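PDB 7CDY: glucose dehydrogenase, which belongs to the glucose/sorbosone dehydrogenase family, is built as a beta-propeller and carries a bound calcium ion. Local coordinates for residues Ser5-Gly10 with Gly339-Val344; Gln157-Arg162 with Pro183-Tyr188. All coordinates share one frame; numbering follows the deposited sequence.

Contact 1. Residues Ser5-Gly10 with Gly339-Val344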
loop_
_atom_site.group_PDB
_atom_site.type_symbol
_atom_site.label_atom_id
_atom_site.label_comp_id
_atom_site.label_asym_id
_atom_site.label_seq_id
_atom_site.Cartn_x
_atom_site.Cartn_y
_atom_site.Cartn_z
ATOM N N SER A 5 -15.609 5.888 15.906
ATOM C CA SER A 5 -15.213 5.463 17.238
ATOM C C SER A 5 -13.700 5.350 17.266
ATOM O O SER A 5 -13.111 4.659 16.426
ATOM C CB SER A 5 -15.813 4.099 17.562
ATOM O OG SER A 5 -15.472 3.700 18.875
ATOM N N GLN A 6 -13.071 6.029 18.213
ATOM C CA GLN A 6 -11.635 5.895 18.413
ATOM C C GLN A 6 -11.393 4.658 19.264
ATOM O O GLN A 6 -11.798 4.610 20.430
ATOM C CB GLN A 6 -11.074 7.144 19.084
ATOM C CG GLN A 6 -9.580 7.048 19.341
ATOM C CD GLN A 6 -9.005 8.327 19.891
ATOM O OE1 GLN A 6 -9.026 9.364 19.230
ATOM N NE2 GLN A 6 -8.490 8.265 21.106
ATOM N N LEU A 7 -10.747 3.648 18.687
ATOM C CA LEU A 7 -10.507 2.395 19.390
ATOM C C LEU A 7 -9.182 2.368 20.127
ATOM O O LEU A 7 -9.047 1.619 21.102
ATOM C CB LEU A 7 -10.535 1.222 18.407
ATOM C CG LEU A 7 -11.791 1.065 17.552
ATOM C CD1 LEU A 7 -11.658 -0.145 16.641
ATOM C CD2 LEU A 7 -13.026 0.948 18.440
ATOM N N GLN A 8 -8.199 3.144 19.681
ATOM C CA GLN A 8 -6.872 3.100 20.272
ATOM C C GLN A 8 -6.142 4.383 19.909
ATOM O O GLN A 8 -6.330 4.916 18.813
ATOM C CB GLN A 8 -6.082 1.887 19.758
ATOM C CG GLN A 8 -4.712 1.721 20.390
ATOM C CD GLN A 8 -4.794 1.474 21.882
ATOM O OE1 GLN A 8 -5.529 0.608 22.334
ATOM N NE2 GLN A 8 -4.034 2.242 22.651
ATOM N N ASP A 9 -5.310 4.863 20.828
ATOM C CA ASP A 9 -4.424 5.994 20.581
ATOM C C ASP A 9 -2.984 5.600 20.898
ATOM O O ASP A 9 -2.696 4.423 21.144
ATOM C CB ASP A 9 -4.860 7.216 21.402
ATOM C CG ASP A 9 -4.740 6.992 22.909
ATOM O OD1 ASP A 9 -4.496 5.854 23.355
ATOM O OD2 ASP A 9 -4.893 7.976 23.655
ATOM N N GLY A 10 -2.076 6.570 20.884
ATOM C CA GLY A 10 -0.699 6.303 21.266
ATOM C C GLY A 10 0.074 5.409 20.321
ATOM O O GLY A 10 1.018 4.737 20.748
ATOM N N GLY A 339 -0.920 8.564 17.013
ATOM C CA GLY A 339 -1.748 7.988 15.973
ATOM C C GLY A 339 -2.899 7.189 16.543
ATOM O O GLY A 339 -2.817 6.628 17.638
ATOM N N LYS A 340 -3.976 7.119 15.766
ATOM C CA LYS A 340 -5.232 6.528 16.203
ATOM C C LYS A 340 -5.653 5.377 15.295
ATOM O O LYS A 340 -5.386 5.380 14.084
ATOM C CB LYS A 340 -6.363 7.573 16.191
ATOM C CG LYS A 340 -6.042 8.910 16.873
ATOM C CD LYS A 340 -5.698 8.758 18.341
ATOM C CE LYS A 340 -5.810 10.100 19.081
ATOM N NZ LYS A 340 -4.860 11.107 18.527
ATOM N N LEU A 341 -6.344 4.406 15.896
ATOM C CA LEU A 341 -7.129 3.409 15.185
ATOM C C LEU A 341 -8.590 3.833 15.284
ATOM O O LEU A 341 -9.108 4.016 16.394
ATOM C CB LEU A 341 -6.937 2.035 15.834
ATOM C CG LEU A 341 -7.826 0.892 15.340
ATOM C CD1 LEU A 341 -7.485 0.506 13.906
ATOM C CD2 LEU A 341 -7.668 -0.310 16.278
ATOM N N LEU A 342 -9.247 4.001 14.138
ATOM C CA LEU A 342 -10.627 4.471 14.077
ATOM C C LEU A 342 -11.522 3.426 13.433
ATOM O O LEU A 342 -11.136 2.772 12.457
ATOM C CB LEU A 342 -10.736 5.743 13.231
ATOM C CG LEU A 342 -9.842 6.910 13.634
ATOM C CD1 LEU A 342 -10.017 8.066 12.658
ATOM C CD2 LEU A 342 -10.125 7.357 15.065
ATOM N N LYS A 343 -12.737 3.307 13.953
ATOM C CA LYS A 343 -13.775 2.458 13.385
ATOM C C LYS A 343 -14.864 3.372 12.830
ATOM O O LYS A 343 -15.416 4.204 13.563
ATOM C CB LYS A 343 -14.331 1.543 14.473
ATOM C CG LYS A 343 -15.409 0.583 14.032
ATOM C CD LYS A 343 -15.849 -0.245 15.235
ATOM C CE LYS A 343 -17.211 -0.866 15.042
ATOM N NZ LYS A 343 -17.633 -1.649 16.239
ATOM N N VAL A 344 -15.129 3.213 11.549
ATOM C CA VAL A 344 -16.002 4.172 10.827
ATOM C C VAL A 344 -17.163 3.463 10.156
ATOM O O VAL A 344 -16.973 2.480 9.520
ATOM C CB VAL A 344 -15.188 4.959 9.787
ATOM C CG1 VAL A 344 -16.079 5.942 9.065
ATOM C CG2 VAL A 344 -14.021 5.690 10.421
#
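A classic beta bulge interrupts the antiparallel ladder that joins the two ends of this beta-propeller chain: Leu7 and Gln8 of the N-terminal strand both face Leu341 of the C-terminal one. Before the bulge, Ser5 and Lys343 form a regular hydrogen-bonded pair, with Lys343 N 2.8 Å from Ser5 O. At the bulge, Leu7 N donates to Leu341 O over 2.8 Å, whereas Leu341 N turns to Gln8 O instead, at 3.0 Å. The extra residue swings Leu7 toward the partner strand, which brings its CB 3.9 Å from Leu341 CD2; with CG beside the backbone N (chi1 -55°), Leu7 CD1 reaches to 3.8 Å from Lys343 CB. On the face that carries Gln6 and Leu342, the Lys340 chain folds back toward the N-terminal strand; its CE comes 3.3 Å from Gln6 OE1 and its CD 3.5 Å from Asp9 CB. The ammonium passes beyond both and is hydrogen-bonded to Asp338 O. On the other face, with Leu341, Gln8 bends back so that NE2 bonds to Asp9 O of its own strand. Trp38 of strand 34-39 touches Leu7, Gln8 and Leu341, while strand 330-334 pairs with 339-345 on the side away from strand 3-19, bringing Tyr331 against Leu7 and Lys343.

Contact 2. Residues Gln157-Arg162 with Pro183-Tyr188; sequences QGKLVR and PEVWSY
Leu160 O is gripped by two consecutive backbone amides, Trp186 N at 2.7 Å and Ser187 N at 3.2 Å, the mark of a classic beta bulge in which Trp186 and Ser187 both face Leu160. The bulge lies where strand 185-187 closes the edge of a four-stranded antiparallel sheet of the beta-propeller, and the chain turns a corner at Trp186. Leu160 N in turn donates to Ser187 O, and beyond the bulge Arg162 N meets Glu184 O almost head-on, with a C=O...N angle of 177°.

The corner sends Trp186 toward strand 160-163. Its indole lies alongside Leu160 in the conformer modelled here, a contact left uncertain by a second conformer of Leu160, and the six-membered part of the indole, through CE3 and CZ3, meets Arg162. There Trp186 CZ3 sits over one face of the guanidinium, 3.5 Å from Arg162 NE, with the two planes 61° apart, so this is no flat stack. A bend at chi3 (68°) turns the Arg162 head, whose NH2 forms a salt bridge with Asp172 and a hydrogen bond with Asn173. Trp186 NE1 is held by Pro221 O, and a glycerol, probably from the crystallisation liquor, lies about 3 Å (nearest atoms) from the Trp186 side chain.

At the other end, Lys159 bends twice and crosses the root of the Tyr188 side chain, CD 3.4 Å from Tyr188 CB, while the ring leads away; the ammonium of this buried lysine is hydrogen-bonded to the carbonyl oxygens of Gln157, Glu152 and Lys155. Ser187 OG, hydrogen-bonded to His190 NE2, rests 3.3 Å from Leu160 CB.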
loop_
_atom_site.group_PDB
_atom_site.type_symbol
_atom_site.label_atom_id
_atom_site.label_comp_id
_atom_site.label_asym_id
_atom_site.label_seq_id
_atom_site.Cartn_x
_atom_site.Cartn_y
_atom_site.Cartn_z
ATOM N N GLN A 157 12.703 -0.220 -9.219
ATOM C CA GLN A 157 12.090 1.039 -8.832
ATOM C C GLN A 157 10.832 1.294 -9.649
ATOM O O GLN A 157 10.825 1.118 -10.872
ATOM C CB GLN A 157 13.073 2.171 -9.129
ATOM C CG GLN A 157 14.069 2.446 -8.022
ATOM C CD GLN A 157 15.084 1.337 -7.877
ATOM O OE1 GLN A 157 15.500 0.712 -8.870
ATOM N NE2 GLN A 157 15.486 1.073 -6.639
ATOM N N GLY A 158 9.783 1.781 -8.988
ATOM C CA GLY A 158 8.583 2.201 -9.704
ATOM C C GLY A 158 7.874 1.071 -10.409
ATOM O O GLY A 158 7.334 1.262 -11.506
ATOM N N LYS A 159 7.885 -0.108 -9.808
ATOM C CA LYS A 159 7.318 -1.309 -10.389
ATOM C C LYS A 159 6.266 -1.881 -9.452
ATOM O O LYS A 159 6.356 -1.748 -8.222
ATOM C CB LYS A 159 8.394 -2.398 -10.555
ATOM C CG LYS A 159 9.654 -1.966 -11.293
ATOM C CD LYS A 159 9.322 -1.589 -12.717
ATOM C CE LYS A 159 10.551 -1.386 -13.610
ATOM N NZ LYS A 159 11.276 -0.120 -13.319
ATOM N N LEU A 160 5.257 -2.504 -10.036
ATOM C CA LEU A 160 4.423 -3.470 -9.340
ATOM C C LEU A 160 4.983 -4.849 -9.656
ATOM O O LEU A 160 5.255 -5.151 -10.822
ATOM C CB LEU A 160 2.982 -3.358 -9.833
ATOM C CG LEU A 160 1.926 -4.257 -9.203
ATOM C CD1 LEU A 160 1.922 -4.123 -7.692
ATOM C CD2 LEU A 160 0.559 -3.932 -9.763
ATOM N N VAL A 161 5.176 -5.671 -8.625
ATOM C CA VAL A 161 5.801 -6.982 -8.751
ATOM C C VAL A 161 4.762 -8.037 -8.395
ATOM O O VAL A 161 3.914 -7.811 -7.526
ATOM C CB VAL A 161 7.013 -7.037 -7.793
ATOM C CG1 VAL A 161 7.354 -8.460 -7.369
ATOM C CG2 VAL A 161 8.215 -6.343 -8.422
ATOM N N ARG A 162 4.804 -9.183 -9.086
ATOM C CA ARG A 162 3.962 -10.333 -8.756
ATOM C C ARG A 162 4.846 -11.547 -8.529
ATOM O O ARG A 162 5.635 -11.916 -9.411
ATOM C CB ARG A 162 2.950 -10.655 -9.855
ATOM C CG ARG A 162 2.007 -11.790 -9.449
ATOM C CD ARG A 162 1.009 -12.172 -10.536
ATOM N NE ARG A 162 1.665 -12.789 -11.682
ATOM C CZ ARG A 162 1.296 -13.934 -12.255
ATOM N NH1 ARG A 162 0.272 -14.636 -11.791
ATOM N NH2 ARG A 162 1.972 -14.367 -13.305
ATOM N N PRO A 183 12.367 -10.225 -14.155
ATOM C CA PRO A 183 11.196 -11.086 -14.366
ATOM C C PRO A 183 10.150 -10.995 -13.264
ATOM O O PRO A 183 9.026 -11.471 -13.466
ATOM C CB PRO A 183 11.812 -12.490 -14.448
ATOM C CG PRO A 183 13.040 -12.399 -13.622
ATOM C CD PRO A 183 13.590 -11.010 -13.890
ATOM N N GLU A 184 10.473 -10.367 -12.130
ATOM C CA GLU A 184 9.496 -10.161 -11.060
ATOM C C GLU A 184 8.411 -9.149 -11.423
ATOM O O GLU A 184 7.374 -9.109 -10.753
ATOM C CB GLU A 184 10.223 -9.648 -9.813
ATOM C CG GLU A 184 11.269 -10.592 -9.238
ATOM C CD GLU A 184 12.669 -10.408 -9.814
ATOM O OE1 GLU A 184 13.594 -11.050 -9.263
ATOM O OE2 GLU A 184 12.854 -9.647 -10.801
ATOM N N VAL A 185 8.604 -8.352 -12.473
ATOM C CA VAL A 185 7.784 -7.162 -12.697
ATOM C C VAL A 185 6.445 -7.532 -13.313
ATOM O O VAL A 185 6.367 -8.313 -14.275
ATOM C CB VAL A 185 8.536 -6.168 -13.596
ATOM C CG1 VAL A 185 7.599 -5.053 -14.091
ATOM C CG2 VAL A 185 9.727 -5.596 -12.867
ATOM N N TRP A 186 5.379 -6.924 -12.796
ATOM C CA TRP A 186 4.053 -6.959 -13.392
ATOM C C TRP A 186 3.815 -5.740 -14.270
ATOM O O TRP A 186 3.462 -5.878 -15.443
ATOM C CB TRP A 186 2.989 -7.037 -12.284
ATOM C CG TRP A 186 1.565 -7.089 -12.764
ATOM C CD1 TRP A 186 0.676 -6.045 -12.829
ATOM C CD2 TRP A 186 0.860 -8.242 -13.227
ATOM N NE1 TRP A 186 -0.529 -6.482 -13.310
ATOM C CE2 TRP A 186 -0.448 -7.829 -13.555
ATOM C CE3 TRP A 186 1.210 -9.585 -13.400
ATOM C CZ2 TRP A 186 -1.408 -8.718 -14.043
ATOM C CZ3 TRP A 186 0.252 -10.467 -13.883
ATOM C CH2 TRP A 186 -1.040 -10.028 -14.196
ATOM N N SER A 187 4.000 -4.534 -13.723
ATOM C CA SER A 187 3.843 -3.289 -14.468
ATOM C C SER A 187 4.904 -2.298 -14.012
ATOM O O SER A 187 5.521 -2.458 -12.955
ATOM C CB SER A 187 2.439 -2.700 -14.303
ATOM O OG SER A 187 2.130 -2.501 -12.926
ATOM N N TYR A 188 5.108 -1.258 -14.819
ATOM C CA TYR A 188 6.188 -0.315 -14.566
ATOM C C TYR A 188 5.696 1.111 -14.785
ATOM O O TYR A 188 4.533 1.341 -15.117
ATOM C CB TYR A 188 7.448 -0.684 -15.360
ATOM C CG TYR A 188 7.426 -0.474 -16.857
ATOM C CD1 TYR A 188 6.612 -1.235 -17.688
ATOM C CD2 TYR A 188 8.276 0.448 -17.439
ATOM C CE1 TYR A 188 6.629 -1.048 -19.068
ATOM C CE2 TYR A 188 8.308 0.632 -18.813
ATOM C CZ TYR A 188 7.486 -0.120 -19.608
ATOM O OH TYR A 188 7.513 0.074 -20.978
#

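In the fold
Contacts 1 and 2 lie on opposite sides of the centre of the chain, their own centres 34 Å apart and their nearest atoms about 24 Å apart, and they share no sheet. Residues 157-162 and 183-188 fall between the two halves of contact 1 in sequence. Contact 2 is local, joining segments 21 residues apart in one four-stranded sheet. Contact 1 spans 329 residues, placing strand 3-19 beside strand 339-345 within one antiparallel sheet. That pairing of N- and C-terminal strands is how beta-propellers commonly close their ring, whereas contact 2 completes the edge of a single sheet partway round.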